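Local coordinates for p-nitrophenyl phosphatase (Pho2) (Archaeoglobus fulgidus, PDB 3QGM), which probably acts as a metal-dependent phosphatase of the haloacid dehalogenase superfamily, here with calcium in its metal site, at residues 7-19 with 200-212. Residues are numbered along the deposited sequence; the frame is centred on the assembly and turned at random.
Sequences DKKGYIIDIDGVI and LGLDAKDVAVVGD. With CA (calcium ion), chain E.
D14 and D212 meet at a calcium ion that both bind. D14 is bidentate, OD2 at 2.4 Å from the metal and OD1 farther off, whereas D212 uses OD1 alone; the backbone O of D16 and three waters complete seven ligand atoms. The two side chains cross at about a right angle with carboxylate planes 37° apart, and D14 OD2 and D212 OD1 are 2.9 Å apart because both are bound to the same ion. CG of D212 stands between its own N and carbonyl carbon (chi1 71°), which brings OD1 to the metal, while OD2 takes bonds from a metal-bound water and from V235 N.

Behind the site, five backbone hydrogen bonds join parallel strands 10-14 and 207-211, from G10 N to D206 O through to D14 N on V210 O at 2.9 Å and 172°. Their axes lie 4.7 Å apart, side by side in the middle of the six-stranded sheet of the Rossmann-like HAD core, and the D14, D16, V18 pattern at the C-terminal end of the first strand is consistent with the family's DxDx(T/V) motif.

At the other end K8, bent at chi2 and chi3, lays CG on A208 CB at 3.6 Å and turns NZ to a weak bond with K205 O, a water shared with V207 O, and a salt bridge to E227. With an alanine here, E227 would probably lose its salt bridge to this lysine and A208 CB would be less covered.

Y11 sets CE1 4.0 Å from the same A208 CB, with V210 CG2 at the ring edge. On the opposite face, I12 CG1 touches both V207 CG1, at 3.8 Å, and L200 CD1. L202 CD1 reaches G10 CA at 3.6 Å, where a CB would clash.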
loop_
_atom_site.group_PDB
_atom_site.type_symbol
_atom_site.label_atom_id
_atom_site.label_comp_id
_atom_site.label_asym_id
_atom_site.label_seq_id
_atom_site.Cartn_x
_atom_site.Cartn_y
_atom_site.Cartn_z
ATOM N N ASP A 7 2.200 33.393 24.886
ATOM C CA ASP A 7 1.663 33.118 26.215
ATOM C C ASP A 7 0.200 32.695 26.177
ATOM O O ASP A 7 -0.696 33.496 25.825
ATOM C CB ASP A 7 1.814 34.338 27.117
ATOM C CG ASP A 7 1.478 34.022 28.557
ATOM O OD1 ASP A 7 2.401 33.969 29.409
ATOM O OD2 ASP A 7 0.282 33.782 28.830
ATOM N N LYS A 8 -0.039 31.449 26.586
ATOM C CA LYS A 8 -1.357 30.862 26.503
ATOM C C LYS A 8 -1.781 30.251 27.822
ATOM O O LYS A 8 -0.965 29.958 28.690
ATOM C CB LYS A 8 -1.387 29.772 25.438
ATOM C CG LYS A 8 -0.466 29.959 24.232
ATOM C CD LYS A 8 -0.770 31.158 23.383
ATOM C CE LYS A 8 -2.171 31.140 22.826
ATOM N NZ LYS A 8 -2.299 32.060 21.661
ATOM N N LYS A 9 -3.076 30.037 27.945
ATOM C CA LYS A 9 -3.633 29.275 29.063
ATOM C C LYS A 9 -3.205 27.813 28.993
ATOM O O LYS A 9 -2.911 27.190 30.022
ATOM C CB LYS A 9 -5.171 29.374 29.082
ATOM C CG LYS A 9 -5.646 30.674 29.740
ATOM C CD LYS A 9 -7.148 30.952 29.580
ATOM C CE LYS A 9 -7.447 32.458 29.933
ATOM N NZ LYS A 9 -8.903 32.725 30.131
ATOM N N GLY A 10 -3.167 27.266 27.782
ATOM C CA GLY A 10 -2.821 25.853 27.592
ATOM C C GLY A 10 -1.923 25.522 26.419
ATOM O O GLY A 10 -1.766 26.300 25.478
ATOM N N TYR A 11 -1.353 24.327 26.489
ATOM C CA TYR A 11 -0.375 23.843 25.512
ATOM C C TYR A 11 -0.702 22.396 25.143
ATOM O O TYR A 11 -0.866 21.553 25.998
ATOM C CB TYR A 11 1.035 23.950 26.093
ATOM C CG TYR A 11 1.409 25.388 26.302
ATOM C CD1 TYR A 11 2.053 26.110 25.300
ATOM C CD2 TYR A 11 1.048 26.057 27.455
ATOM C CE1 TYR A 11 2.352 27.435 25.458
ATOM C CE2 TYR A 11 1.333 27.415 27.609
ATOM C CZ TYR A 11 1.981 28.096 26.607
ATOM O OH TYR A 11 2.278 29.451 26.738
ATOM N N ILE A 12 -0.825 22.149 23.856
ATOM C CA ILE A 12 -0.961 20.809 23.301
ATOM C C ILE A 12 0.443 20.462 22.853
ATOM O O ILE A 12 0.973 21.097 21.926
ATOM C CB ILE A 12 -1.924 20.774 22.122
ATOM C CG1 ILE A 12 -3.329 21.054 22.665
ATOM C CG2 ILE A 12 -1.839 19.388 21.409
ATOM C CD1 ILE A 12 -4.451 21.084 21.621
ATOM N N ILE A 13 1.051 19.494 23.558
ATOM C CA ILE A 13 2.481 19.178 23.380
ATOM C C ILE A 13 2.694 17.794 22.766
ATOM O O ILE A 13 2.277 16.766 23.281
ATOM C CB ILE A 13 3.299 19.396 24.658
ATOM C CG1 ILE A 13 3.097 20.832 25.182
ATOM C CG2 ILE A 13 4.768 19.191 24.366
ATOM C CD1 ILE A 13 3.869 21.138 26.491
ATOM N N ASP A 14 3.291 17.791 21.587
ATOM C CA ASP A 14 3.818 16.537 20.980
ATOM C C ASP A 14 4.881 15.954 21.935
ATOM O O ASP A 14 5.660 16.707 22.544
ATOM C CB ASP A 14 4.361 16.923 19.605
ATOM C CG ASP A 14 5.241 15.875 18.928
ATOM O OD1 ASP A 14 5.025 14.628 18.938
ATOM O OD2 ASP A 14 6.186 16.388 18.303
ATOM N N ILE A 15 4.879 14.630 22.103
ATOM C CA ILE A 15 5.840 13.957 22.981
ATOM C C ILE A 15 7.150 13.673 22.222
ATOM O O ILE A 15 8.196 14.208 22.585
ATOM C CB ILE A 15 5.273 12.647 23.522
ATOM C CG1 ILE A 15 4.025 12.912 24.386
ATOM C CG2 ILE A 15 6.324 11.860 24.353
ATOM C CD1 ILE A 15 3.239 11.642 24.731
ATOM N N ASP A 16 7.096 12.854 21.180
ATOM C CA ASP A 16 8.343 12.436 20.494
ATOM C C ASP A 16 9.001 13.543 19.680
ATOM O O ASP A 16 8.396 14.140 18.770
ATOM C CB ASP A 16 8.148 11.168 19.643
ATOM C CG ASP A 16 9.291 10.141 19.860
ATOM O OD1 ASP A 16 9.376 9.568 20.992
ATOM O OD2 ASP A 16 10.102 9.944 18.919
ATOM N N GLY A 17 10.244 13.824 20.035
ATOM C CA GLY A 17 11.048 14.890 19.414
ATOM C C GLY A 17 10.987 16.145 20.270
ATOM O O GLY A 17 11.667 17.142 19.997
ATOM N N VAL A 18 10.156 16.117 21.308
ATOM C CA VAL A 18 9.923 17.314 22.126
ATOM C C VAL A 18 10.305 17.014 23.570
ATOM O O VAL A 18 11.158 17.705 24.136
ATOM C CB VAL A 18 8.457 17.812 22.078
ATOM C CG1 VAL A 18 8.279 19.133 22.947
ATOM C CG2 VAL A 18 7.994 17.997 20.660
ATOM N N ILE A 19 9.739 15.953 24.136
ATOM C CA ILE A 19 10.008 15.596 25.543
ATOM C C ILE A 19 10.868 14.340 25.708
ATOM O O ILE A 19 11.690 14.212 26.654
ATOM C CB ILE A 19 8.686 15.440 26.276
ATOM C CG1 ILE A 19 7.982 16.797 26.277
ATOM C CG2 ILE A 19 8.879 14.958 27.699
ATOM C CD1 ILE A 19 6.535 16.626 26.038
ATOM N N LEU A 200 -8.859 19.998 27.646
ATOM C CA LEU A 200 -8.274 21.183 28.259
ATOM C C LEU A 200 -9.375 22.101 28.819
ATOM O O LEU A 200 -9.157 22.826 29.770
ATOM C CB LEU A 200 -7.420 21.963 27.250
ATOM C CG LEU A 200 -6.014 21.428 26.912
ATOM C CD1 LEU A 200 -5.447 22.151 25.711
ATOM C CD2 LEU A 200 -5.060 21.519 28.106
ATOM N N GLY A 201 -10.550 22.054 28.198
ATOM C CA GLY A 201 -11.627 23.009 28.472
ATOM C C GLY A 201 -11.205 24.389 28.003
ATOM O O GLY A 201 -11.431 25.383 28.702
ATOM N N LEU A 202 -10.511 24.456 26.857
ATOM C CA LEU A 202 -10.015 25.752 26.360
ATOM C C LEU A 202 -10.388 25.926 24.920
ATOM O O LEU A 202 -10.503 24.974 24.183
ATOM C CB LEU A 202 -8.487 25.916 26.533
ATOM C CG LEU A 202 -7.893 25.925 27.949
ATOM C CD1 LEU A 202 -6.368 26.006 27.919
ATOM C CD2 LEU A 202 -8.478 27.055 28.849
ATOM N N ASP A 203 -10.614 27.174 24.540
ATOM C CA ASP A 203 -10.752 27.558 23.147
ATOM C C ASP A 203 -9.364 27.608 22.523
ATOM O O ASP A 203 -8.370 27.904 23.197
ATOM C CB ASP A 203 -11.375 28.946 23.081
ATOM C CG ASP A 203 -11.715 29.380 21.648
ATOM O OD1 ASP A 203 -10.803 29.830 20.901
ATOM O OD2 ASP A 203 -12.909 29.271 21.280
ATOM N N ALA A 204 -9.308 27.351 21.227
ATOM C CA ALA A 204 -8.061 27.327 20.500
ATOM C C ALA A 204 -7.288 28.613 20.691
ATOM O O ALA A 204 -6.056 28.608 20.705
ATOM C CB ALA A 204 -8.338 27.110 19.022
ATOM N N LYS A 205 -8.007 29.727 20.828
ATOM C CA LYS A 205 -7.373 31.041 20.889
ATOM C C LYS A 205 -6.464 31.153 22.113
ATOM O O LYS A 205 -5.539 31.960 22.130
ATOM C CB LYS A 205 -8.443 32.156 20.891
ATOM C CG LYS A 205 -9.136 32.308 22.250
ATOM C CD LYS A 205 -10.326 33.261 22.262
ATOM C CE LYS A 205 -10.938 33.313 23.669
ATOM N NZ LYS A 205 -11.703 34.574 23.871
ATOM N N ASP A 206 -6.735 30.338 23.131
ATOM C CA ASP A 206 -5.946 30.307 24.351
ATOM C C ASP A 206 -5.013 29.106 24.408
ATOM O O ASP A 206 -4.520 28.761 25.483
ATOM C CB ASP A 206 -6.868 30.250 25.567
ATOM C CG ASP A 206 -7.557 31.540 25.827
ATOM O OD1 ASP A 206 -6.859 32.570 25.956
ATOM O OD2 ASP A 206 -8.801 31.518 25.904
ATOM N N VAL A 207 -4.757 28.470 23.271
ATOM C CA VAL A 207 -3.886 27.307 23.256
ATOM C C VAL A 207 -2.788 27.443 22.179
ATOM O O VAL A 207 -2.995 28.062 21.119
ATOM C CB VAL A 207 -4.724 26.020 23.071
ATOM C CG1 VAL A 207 -3.819 24.791 22.968
ATOM C CG2 VAL A 207 -5.719 25.829 24.215
ATOM N N ALA A 208 -1.596 26.927 22.488
ATOM C CA ALA A 208 -0.547 26.774 21.470
ATOM C C ALA A 208 -0.212 25.295 21.293
ATOM O O ALA A 208 -0.232 24.534 22.240
ATOM C CB ALA A 208 0.716 27.597 21.809
ATOM N N VAL A 209 0.075 24.900 20.060
ATOM C CA VAL A 209 0.357 23.509 19.703
ATOM C C VAL A 209 1.857 23.432 19.424
ATOM O O VAL A 209 2.375 24.178 18.591
ATOM C CB VAL A 209 -0.502 23.123 18.497
ATOM C CG1 VAL A 209 -0.104 21.692 17.889
ATOM C CG2 VAL A 209 -1.965 23.186 18.898
ATOM N N VAL A 210 2.563 22.587 20.165
ATOM C CA VAL A 210 4.019 22.550 20.106
ATOM C C VAL A 210 4.399 21.195 19.587
ATOM O O VAL A 210 3.807 20.180 20.022
ATOM C CB VAL A 210 4.657 22.657 21.506
ATOM C CG1 VAL A 210 6.202 22.612 21.391
ATOM C CG2 VAL A 210 4.214 23.942 22.239
ATOM N N GLY A 211 5.390 21.176 18.701
ATOM C CA GLY A 211 5.859 19.970 18.093
ATOM C C GLY A 211 7.106 20.124 17.264
ATOM O O GLY A 211 7.668 21.222 17.138
ATOM N N ASP A 212 7.535 19.010 16.691
ATOM C CA ASP A 212 8.797 18.949 15.967
ATOM C C ASP A 212 8.616 18.751 14.485
ATOM O O ASP A 212 9.600 18.757 13.794
ATOM C CB ASP A 212 9.741 17.861 16.540
ATOM C CG ASP A 212 9.273 16.437 16.241
ATOM O OD1 ASP A 212 8.056 16.190 16.161
ATOM O OD2 ASP A 212 10.142 15.554 16.123
HETATM CA CA CA E . 6.888 14.471 17.079
HETATM O O HOH W 1 -3.798 30.381 19.912
HETATM O O HOH W 2 8.720 13.367 15.903
HETATM O O HOH W 3 6.052 12.280 16.990
HETATM O O HOH W 4 5.367 14.906 15.647
#